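Alpha-fucosidase (PDB 2EAE) hydrolyses 1,2-alpha-L-fucosidic linkages to release L-fucose, this chain being the catalytic portion of a longer Bifidobacterium bifidum protein. Local coordinates at residues I649-F654 / M679-G684; T787-K792 / V871-D876. The protein carries 1 engineered substitution. One frame throughout, in Å; residues are numbered along the deposited sequence.

Contact 1 is buried in the family 95 catalytic region and joins two parts of the long loop region between helices 631-638 and 699-710. It lies near the fucose pocket rather than in it: the side chain of S680 is about 8 Å from the bound beta-L-fucopyranose. Bonds to P565 and Q567 tie contact 1 to both sequence neighbours of the pocket residue E566, and a third goes to S564. Contact 2 follows later in the chain, on the surface, where the hairpin loop 787-792 meets the end of strand 870-873, away from any annotated site. The two centres lie 30 Å apart and the nearest atoms about 15 Å, so the contacts do not touch.

Contact 1: I649-F654 / M679-G684; sequences IKEWYF and MSHLLG
E651 lies across the H681 ring where two loops pack together in the family 95 catalytic domain, an (alpha/alpha)6 barrel. E651 CB makes a CH-pi contact, 4.2 Å from the centroid of the H681 ring, and CG anti to the backbone N (chi1 -167°) sends the extended chain on across it. The carboxylate ends 6° from parallel to the ring, with OE1 3.7 Å above the H681 plane near the rim. L682 CG covers the opposite face, and its CD2 meets I649 CB at 4.1 Å. Polar contacts grip both carboxylate oxygens of E651: OE1 salt-bridges R709 and bonds Q567, while OE2 bonds S564 OG and accepts from a water (2.7 Å to E651 OE2) that S680 N also holds. Q567 is next in sequence to E566 of the fucose pocket, consistent with a second-shell position. With H681 cut back to an alanine, a gap is likely to open between E651 and L682, and the carboxylate would lose the ring it lies against. At the ring's edge I649 O comes 3.2 Å from H681 CD2; a second water, in the ring plane, sits 2.9 Å from H681 NE2 and bonds I649 O weakly.

Contact 2: T787-K792 / V871-D876; sequences TDTAGK and VVTNAD
T789 N donates to T873 O at 2.9 Å, in the carbonyl plane, and around this bond the packing is close. D788 crowds the same oxygen: D788 CA makes a CA-H...O contact of 3.2 Å with T873 O, and CB lies nearly as near. N874 CB approaches T787 O at 3.2 Å. D788 CB also meets V872 CB at 4.0 Å, on the buried side where V872 touches Y794; the D788 carboxylate reaches over V872 CG1 and bonds Y794 OH through OD2. The loop is the turn of a beta-hairpin linking strands 785-787 and 793-800, a type I turn from D788 to G791 with a G1 bulge, G791 taking positive phi (79°), and it packs on the end of strand 870-873 in the family 95 C-terminal domain. D788 fixes the turn: with chi1 72° its CG lies between the backbone N and carbonyl carbon, and OD1 receives K792 N (3.0 Å) from above the carboxylate plane; a weak bond from A790 N reaches the same oxygen. Toward solvent the fit is looser. T789 CG2 rests on N874 C at 3.6 Å. N874 OD1 takes A878 N, and ND2 reaches the hairpin through a water, 3.0 Å from N874 ND2, that also accepts from T787 N.

Contact 1: I649-F654 / M679-G684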
ATOM      1  N   ILE A 649      19.861  -6.048  16.910  1.00 18.87           N
ATOM      2  CA  ILE A 649      19.710  -4.598  16.826  1.00 19.00           C
ATOM      3  C   ILE A 649      18.780  -4.167  17.942  1.00 18.51           C
ATOM      4  O   ILE A 649      17.677  -4.713  18.082  1.00 18.14           O
ATOM      5  CB  ILE A 649      19.131  -4.177  15.445  1.00 19.70           C
ATOM      6  CG1 ILE A 649      20.158  -4.570  14.371  1.00 20.24           C
ATOM      7  CG2 ILE A 649      18.721  -2.675  15.449  1.00 20.01           C
ATOM      8  CD1 ILE A 649      20.051  -3.926  13.052  1.00 27.36           C
ATOM      9  N   LYS A 650      19.239  -3.244  18.789  1.00 18.35           N
ATOM     10  CA  LYS A 650      18.396  -2.774  19.892  1.00 19.22           C
ATOM     11  C   LYS A 650      17.164  -2.032  19.347  1.00 18.90           C
ATOM     12  O   LYS A 650      17.279  -1.251  18.383  1.00 20.45           O
ATOM     13  CB  LYS A 650      19.166  -1.815  20.804  1.00 18.50           C
ATOM     14  CG  LYS A 650      20.403  -2.397  21.515  1.00 21.77           C
ATOM     15  CD  LYS A 650      21.003  -1.307  22.373  1.00 24.73           C
ATOM     16  CE  LYS A 650      22.372  -1.754  22.912  1.00 28.03           C
ATOM     17  NZ  LYS A 650      22.920  -0.634  23.740  1.00 31.64           N
ATOM     18  N   GLU A 651      15.997  -2.273  19.934  1.00 18.36           N
ATOM     19  CA  GLU A 651      14.787  -1.506  19.572  1.00 17.95           C
ATOM     20  C   GLU A 651      14.740  -0.210  20.370  1.00 18.70           C
ATOM     21  O   GLU A 651      14.170   0.807  19.912  1.00 17.25           O
ATOM     22  CB  GLU A 651      13.516  -2.330  19.785  1.00 18.87           C
ATOM     23  CG  GLU A 651      12.269  -1.718  19.144  1.00 17.60           C
ATOM     24  CD  GLU A 651      11.025  -2.634  19.076  1.00 18.02           C
ATOM     25  OE1 GLU A 651      11.111  -3.873  19.235  1.00 18.43           O
ATOM     26  OE2 GLU A 651       9.923  -2.106  18.785  1.00 19.86           O
ATOM     27  N   TRP A 652      15.304  -0.258  21.577  1.00 18.69           N
ATOM     28  CA  TRP A 652      15.453   0.937  22.450  1.00 18.85           C
ATOM     29  C   TRP A 652      16.877   1.101  22.929  1.00 19.68           C
ATOM     30  O   TRP A 652      17.603   0.096  23.155  1.00 20.33           O
ATOM     31  CB  TRP A 652      14.493   0.884  23.688  1.00 17.85           C
ATOM     32  CG  TRP A 652      13.063   0.612  23.323  1.00 17.32           C
ATOM     33  CD1 TRP A 652      12.111   1.539  23.040  1.00 18.98           C
ATOM     34  CD2 TRP A 652      12.444  -0.667  23.167  1.00 17.62           C
ATOM     35  NE1 TRP A 652      10.944   0.934  22.696  1.00 18.30           N
ATOM     36  CE2 TRP A 652      11.101  -0.425  22.753  1.00 19.11           C
ATOM     37  CE3 TRP A 652      12.885  -1.988  23.312  1.00 19.43           C
ATOM     38  CZ2 TRP A 652      10.179  -1.457  22.501  1.00 19.36           C
ATOM     39  CZ3 TRP A 652      11.954  -3.046  23.048  1.00 19.08           C
ATOM     40  CH2 TRP A 652      10.613  -2.755  22.654  1.00 18.80           C
ATOM     41  N   TYR A 653      17.308   2.357  23.082  1.00 19.49           N
ATOM     42  CA  TYR A 653      18.710   2.632  23.373  1.00 20.66           C
ATOM     43  C   TYR A 653      19.149   2.106  24.743  1.00 21.45           C
ATOM     44  O   TYR A 653      20.285   1.689  24.881  1.00 22.54           O
ATOM     45  CB  TYR A 653      19.105   4.115  23.085  1.00 19.36           C
ATOM     46  CG  TYR A 653      18.954   4.390  21.593  1.00 19.48           C
ATOM     47  CD1 TYR A 653      19.760   3.704  20.665  1.00 19.50           C
ATOM     48  CD2 TYR A 653      17.962   5.247  21.109  1.00 19.76           C
ATOM     49  CE1 TYR A 653      19.594   3.900  19.248  1.00 18.78           C
ATOM     50  CE2 TYR A 653      17.815   5.461  19.717  1.00 20.29           C
ATOM     51  CZ  TYR A 653      18.623   4.779  18.815  1.00 20.34           C
ATOM     52  OH  TYR A 653      18.420   4.957  17.454  1.00 17.96           O
ATOM     53  N   PHE A 654      18.251   2.076  25.729  1.00 22.05           N
ATOM     54  CA  PHE A 654      18.618   1.447  27.035  1.00 22.53           C
ATOM     55  C   PHE A 654      18.508  -0.105  27.082  1.00 22.95           C
ATOM     56  O   PHE A 654      18.569  -0.713  28.176  1.00 22.81           O
ATOM     57  CB  PHE A 654      17.724   2.012  28.142  1.00 23.87           C
ATOM     58  CG  PHE A 654      16.264   1.823  27.862  1.00 24.91           C
ATOM     59  CD1 PHE A 654      15.734   0.547  27.673  1.00 28.34           C
ATOM     60  CD2 PHE A 654      15.430   2.907  27.751  1.00 30.44           C
ATOM     61  CE1 PHE A 654      14.388   0.367  27.363  1.00 31.07           C
ATOM     62  CE2 PHE A 654      14.089   2.736  27.446  1.00 32.09           C
ATOM     63  CZ  PHE A 654      13.571   1.455  27.266  1.00 29.38           C
ATOM     64  N   MET A 679       8.236  -4.773  13.309  1.00 15.97           N
ATOM     65  CA  MET A 679       9.688  -4.822  13.423  1.00 17.04           C
ATOM     66  C   MET A 679      10.175  -3.388  13.169  1.00 17.84           C
ATOM     67  O   MET A 679      10.915  -3.122  12.225  1.00 17.79           O
ATOM     68  CB  MET A 679      10.271  -5.812  12.408  1.00 17.53           C
ATOM     69  CG  MET A 679       9.699  -7.253  12.599  1.00 19.32           C
ATOM     70  SD  MET A 679      10.579  -8.492  11.636  1.00 20.86           S
ATOM     71  CE  MET A 679      10.503  -7.744   9.990  1.00 21.15           C
ATOM     72  N   SER A 680       9.760  -2.469  14.038  1.00 17.05           N
ATOM     73  CA  SER A 680       9.957  -1.027  13.798  1.00 16.97           C
ATOM     74  C   SER A 680      11.414  -0.580  13.843  1.00 17.52           C
ATOM     75  O   SER A 680      11.783   0.485  13.288  1.00 18.93           O
ATOM     76  CB  SER A 680       9.098  -0.238  14.779  1.00 16.62           C
ATOM     77  OG  SER A 680       7.716  -0.497  14.485  1.00 17.73           O
ATOM     78  N   HIS A 681      12.243  -1.399  14.481  1.00 16.63           N
ATOM     79  CA  HIS A 681      13.683  -1.161  14.572  1.00 17.54           C
ATOM     80  C   HIS A 681      14.486  -1.677  13.396  1.00 16.94           C
ATOM     81  O   HIS A 681      15.701  -1.445  13.338  1.00 18.68           O
ATOM     82  CB  HIS A 681      14.263  -1.729  15.883  1.00 18.11           C
ATOM     83  CG  HIS A 681      14.070  -3.216  16.053  1.00 18.35           C
ATOM     84  ND1 HIS A 681      12.874  -3.860  15.813  1.00 19.98           N
ATOM     85  CD2 HIS A 681      14.933  -4.175  16.451  1.00 18.87           C
ATOM     86  CE1 HIS A 681      13.001  -5.146  16.084  1.00 18.22           C
ATOM     87  NE2 HIS A 681      14.246  -5.364  16.470  1.00 18.07           N
ATOM     88  N   LEU A 682      13.843  -2.357  12.440  1.00 16.29           N
ATOM     89  CA  LEU A 682      14.591  -2.930  11.308  1.00 16.67           C
ATOM     90  C   LEU A 682      14.281  -2.214   9.999  1.00 16.85           C
ATOM     91  O   LEU A 682      14.599  -2.727   8.907  1.00 17.52           O
ATOM     92  CB  LEU A 682      14.274  -4.417  11.173  1.00 16.04           C
ATOM     93  CG  LEU A 682      14.618  -5.241  12.432  1.00 17.34           C
ATOM     94  CD1 LEU A 682      14.419  -6.735  12.173  1.00 21.79           C
ATOM     95  CD2 LEU A 682      16.084  -4.978  12.815  1.00 19.27           C
ATOM     96  N   LEU A 683      13.674  -1.032  10.107  1.00 16.26           N
ATOM     97  CA  LEU A 683      13.344  -0.252   8.901  1.00 17.25           C
ATOM     98  C   LEU A 683      14.567   0.239   8.085  1.00 17.38           C
ATOM     99  O   LEU A 683      14.457   0.501   6.888  1.00 17.20           O
ATOM    100  CB  LEU A 683      12.359   0.876   9.180  1.00 17.45           C
ATOM    101  CG  LEU A 683      11.121   0.398   9.942  1.00 18.02           C
ATOM    102  CD1 LEU A 683      10.199   1.564  10.273  1.00 18.26           C
ATOM    103  CD2 LEU A 683      10.340  -0.686   9.102  1.00 17.54           C
ATOM    104  N   GLY A 684      15.726   0.321   8.720  1.00 17.90           N
ATOM    105  CA  GLY A 684      16.957   0.606   7.985  1.00 17.70           C
ATOM    106  C   GLY A 684      17.400  -0.504   7.050  1.00 18.72           C
ATOM    107  O   GLY A 684      18.138  -0.252   6.091  1.00 20.15           O
TER
HETATM  108  O   HOH W   1      15.711  -7.393  17.842  1.00 19.56           O
HETATM  109  O   HOH W   2       8.536  -3.082  16.683  1.00 18.23           O

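Contact 2: T787-K792 / V871-D876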
ATOM      1  N   THR A 787      30.645   0.036  -3.418  1.00 29.05           N
ATOM      2  CA  THR A 787      31.951   0.721  -3.468  1.00 30.94           C
ATOM      3  C   THR A 787      33.035  -0.222  -4.000  1.00 31.93           C
ATOM      4  O   THR A 787      33.389  -1.189  -3.326  1.00 31.67           O
ATOM      5  CB  THR A 787      32.375   1.246  -2.098  1.00 31.55           C
ATOM      6  OG1 THR A 787      31.242   1.779  -1.409  1.00 32.62           O
ATOM      7  CG2 THR A 787      33.438   2.352  -2.263  1.00 31.96           C
ATOM      8  N   ASP A 788      33.548   0.046  -5.205  1.00 34.08           N
ATOM      9  CA  ASP A 788      34.652  -0.770  -5.778  1.00 35.78           C
ATOM     10  C   ASP A 788      35.961  -0.596  -4.995  1.00 36.69           C
ATOM     11  O   ASP A 788      36.046   0.261  -4.109  1.00 37.09           O
ATOM     12  CB  ASP A 788      34.833  -0.539  -7.300  1.00 35.46           C
ATOM     13  CG  ASP A 788      35.436   0.837  -7.654  1.00 36.93           C
ATOM     14  OD1 ASP A 788      36.081   1.481  -6.816  1.00 38.12           O
ATOM     15  OD2 ASP A 788      35.255   1.284  -8.809  1.00 38.66           O
ATOM     16  N   THR A 789      36.970  -1.414  -5.307  1.00 38.38           N
ATOM     17  CA  THR A 789      38.195  -1.458  -4.488  1.00 39.25           C
ATOM     18  C   THR A 789      38.934  -0.118  -4.494  1.00 39.86           C
ATOM     19  O   THR A 789      39.692   0.179  -3.572  1.00 40.65           O
ATOM     20  CB  THR A 789      39.146  -2.597  -4.919  1.00 39.28           C
ATOM     21  OG1 THR A 789      39.265  -2.614  -6.347  1.00 38.69           O
ATOM     22  CG2 THR A 789      38.622  -3.944  -4.429  1.00 40.21           C
ATOM     23  N   ALA A 790      38.665   0.699  -5.515  1.00 39.92           N
ATOM     24  CA  ALA A 790      39.255   2.035  -5.653  1.00 40.15           C
ATOM     25  C   ALA A 790      38.458   3.164  -4.976  1.00 40.24           C
ATOM     26  O   ALA A 790      38.773   4.348  -5.160  1.00 40.61           O
ATOM     27  CB  ALA A 790      39.475   2.353  -7.125  1.00 40.03           C
ATOM     28  N   GLY A 791      37.440   2.805  -4.192  1.00 39.73           N
ATOM     29  CA  GLY A 791      36.611   3.790  -3.491  1.00 38.91           C
ATOM     30  C   GLY A 791      35.528   4.503  -4.303  1.00 38.30           C
ATOM     31  O   GLY A 791      34.910   5.457  -3.811  1.00 38.25           O
ATOM     32  N   LYS A 792      35.287   4.059  -5.537  1.00 37.38           N
ATOM     33  CA  LYS A 792      34.250   4.665  -6.381  1.00 36.92           C
ATOM     34  C   LYS A 792      32.863   4.107  -6.005  1.00 35.61           C
ATOM     35  O   LYS A 792      32.696   2.896  -5.874  1.00 35.87           O
ATOM     36  CB  LYS A 792      34.575   4.425  -7.858  1.00 37.08           C
ATOM     37  CG  LYS A 792      33.468   4.714  -8.864  1.00 40.92           C
ATOM     38  CD  LYS A 792      33.394   6.169  -9.279  1.00 45.52           C
ATOM     39  CE  LYS A 792      32.367   6.389 -10.398  1.00 47.43           C
ATOM     40  NZ  LYS A 792      32.992   6.366 -11.759  1.00 49.74           N
ATOM     41  N   VAL A 871      34.423  -4.162 -15.826  1.00 37.24           N
ATOM     42  CA  VAL A 871      34.187  -5.001 -14.670  1.00 36.81           C
ATOM     43  C   VAL A 871      34.868  -4.335 -13.484  1.00 37.33           C
ATOM     44  O   VAL A 871      36.077  -4.060 -13.513  1.00 37.21           O
ATOM     45  CB  VAL A 871      34.679  -6.450 -14.887  1.00 36.71           C
ATOM     46  CG1 VAL A 871      34.458  -7.309 -13.641  1.00 36.67           C
ATOM     47  CG2 VAL A 871      33.995  -7.072 -16.117  1.00 35.91           C
ATOM     48  N   VAL A 872      34.064  -4.038 -12.463  1.00 37.09           N
ATOM     49  CA  VAL A 872      34.526  -3.470 -11.204  1.00 36.96           C
ATOM     50  C   VAL A 872      34.137  -4.423 -10.093  1.00 37.59           C
ATOM     51  O   VAL A 872      33.093  -5.080 -10.159  1.00 36.51           O
ATOM     52  CB  VAL A 872      33.930  -2.052 -10.899  1.00 37.38           C
ATOM     53  CG1 VAL A 872      34.498  -1.003 -11.836  1.00 36.47           C
ATOM     54  CG2 VAL A 872      32.422  -2.052 -11.003  1.00 37.07           C
ATOM     55  N   THR A 873      34.990  -4.513  -9.083  1.00 37.58           N
ATOM     56  CA  THR A 873      34.749  -5.420  -7.977  1.00 39.17           C
ATOM     57  C   THR A 873      35.036  -4.690  -6.688  1.00 38.79           C
ATOM     58  O   THR A 873      35.734  -3.679  -6.685  1.00 38.17           O
ATOM     59  CB  THR A 873      35.613  -6.728  -8.030  1.00 39.49           C
ATOM     60  OG1 THR A 873      36.708  -6.627  -7.100  1.00 42.44           O
ATOM     61  CG2 THR A 873      36.118  -7.003  -9.424  1.00 39.49           C
ATOM     62  N   ASN A 874      34.486  -5.210  -5.598  1.00 39.61           N
ATOM     63  CA  ASN A 874      34.746  -4.692  -4.267  1.00 40.17           C
ATOM     64  C   ASN A 874      35.599  -5.666  -3.444  1.00 40.98           C
ATOM     65  O   ASN A 874      35.991  -6.733  -3.933  1.00 41.67           O
ATOM     66  CB  ASN A 874      33.422  -4.389  -3.533  1.00 39.62           C
ATOM     67  CG  ASN A 874      32.533  -5.628  -3.351  1.00 39.92           C
ATOM     68  OD1 ASN A 874      32.969  -6.762  -3.540  1.00 37.66           O
ATOM     69  ND2 ASN A 874      31.261  -5.400  -2.980  1.00 38.37           N
ATOM     70  N   ALA A 875      35.855  -5.282  -2.198  1.00 41.86           N
ATOM     71  CA  ALA A 875      36.588  -6.077  -1.218  1.00 42.55           C
ATOM     72  C   ALA A 875      36.084  -7.524  -1.049  1.00 43.02           C
ATOM     73  O   ALA A 875      36.881  -8.434  -0.754  1.00 43.36           O
ATOM     74  CB  ALA A 875      36.582  -5.358   0.116  1.00 42.43           C
ATOM     75  N   ASP A 876      34.778  -7.731  -1.246  1.00 42.77           N
ATOM     76  CA  ASP A 876      34.144  -9.037  -1.023  1.00 43.01           C
ATOM     77  C   ASP A 876      34.110  -9.905  -2.282  1.00 42.35           C
ATOM     78  O   ASP A 876      33.424 -10.941  -2.327  1.00 42.75           O
ATOM     79  CB  ASP A 876      32.727  -8.855  -0.433  1.00 43.45           C
ATOM     80  CG  ASP A 876      32.750  -8.323   1.004  1.00 46.11           C
ATOM     81  OD1 ASP A 876      33.826  -8.362   1.652  1.00 48.05           O
ATOM     82  OD2 ASP A 876      31.690  -7.861   1.502  1.00 48.37           O
TER
HETATM   83  O   HOH W   3      30.182  -2.713  -2.368  1.00 29.63           O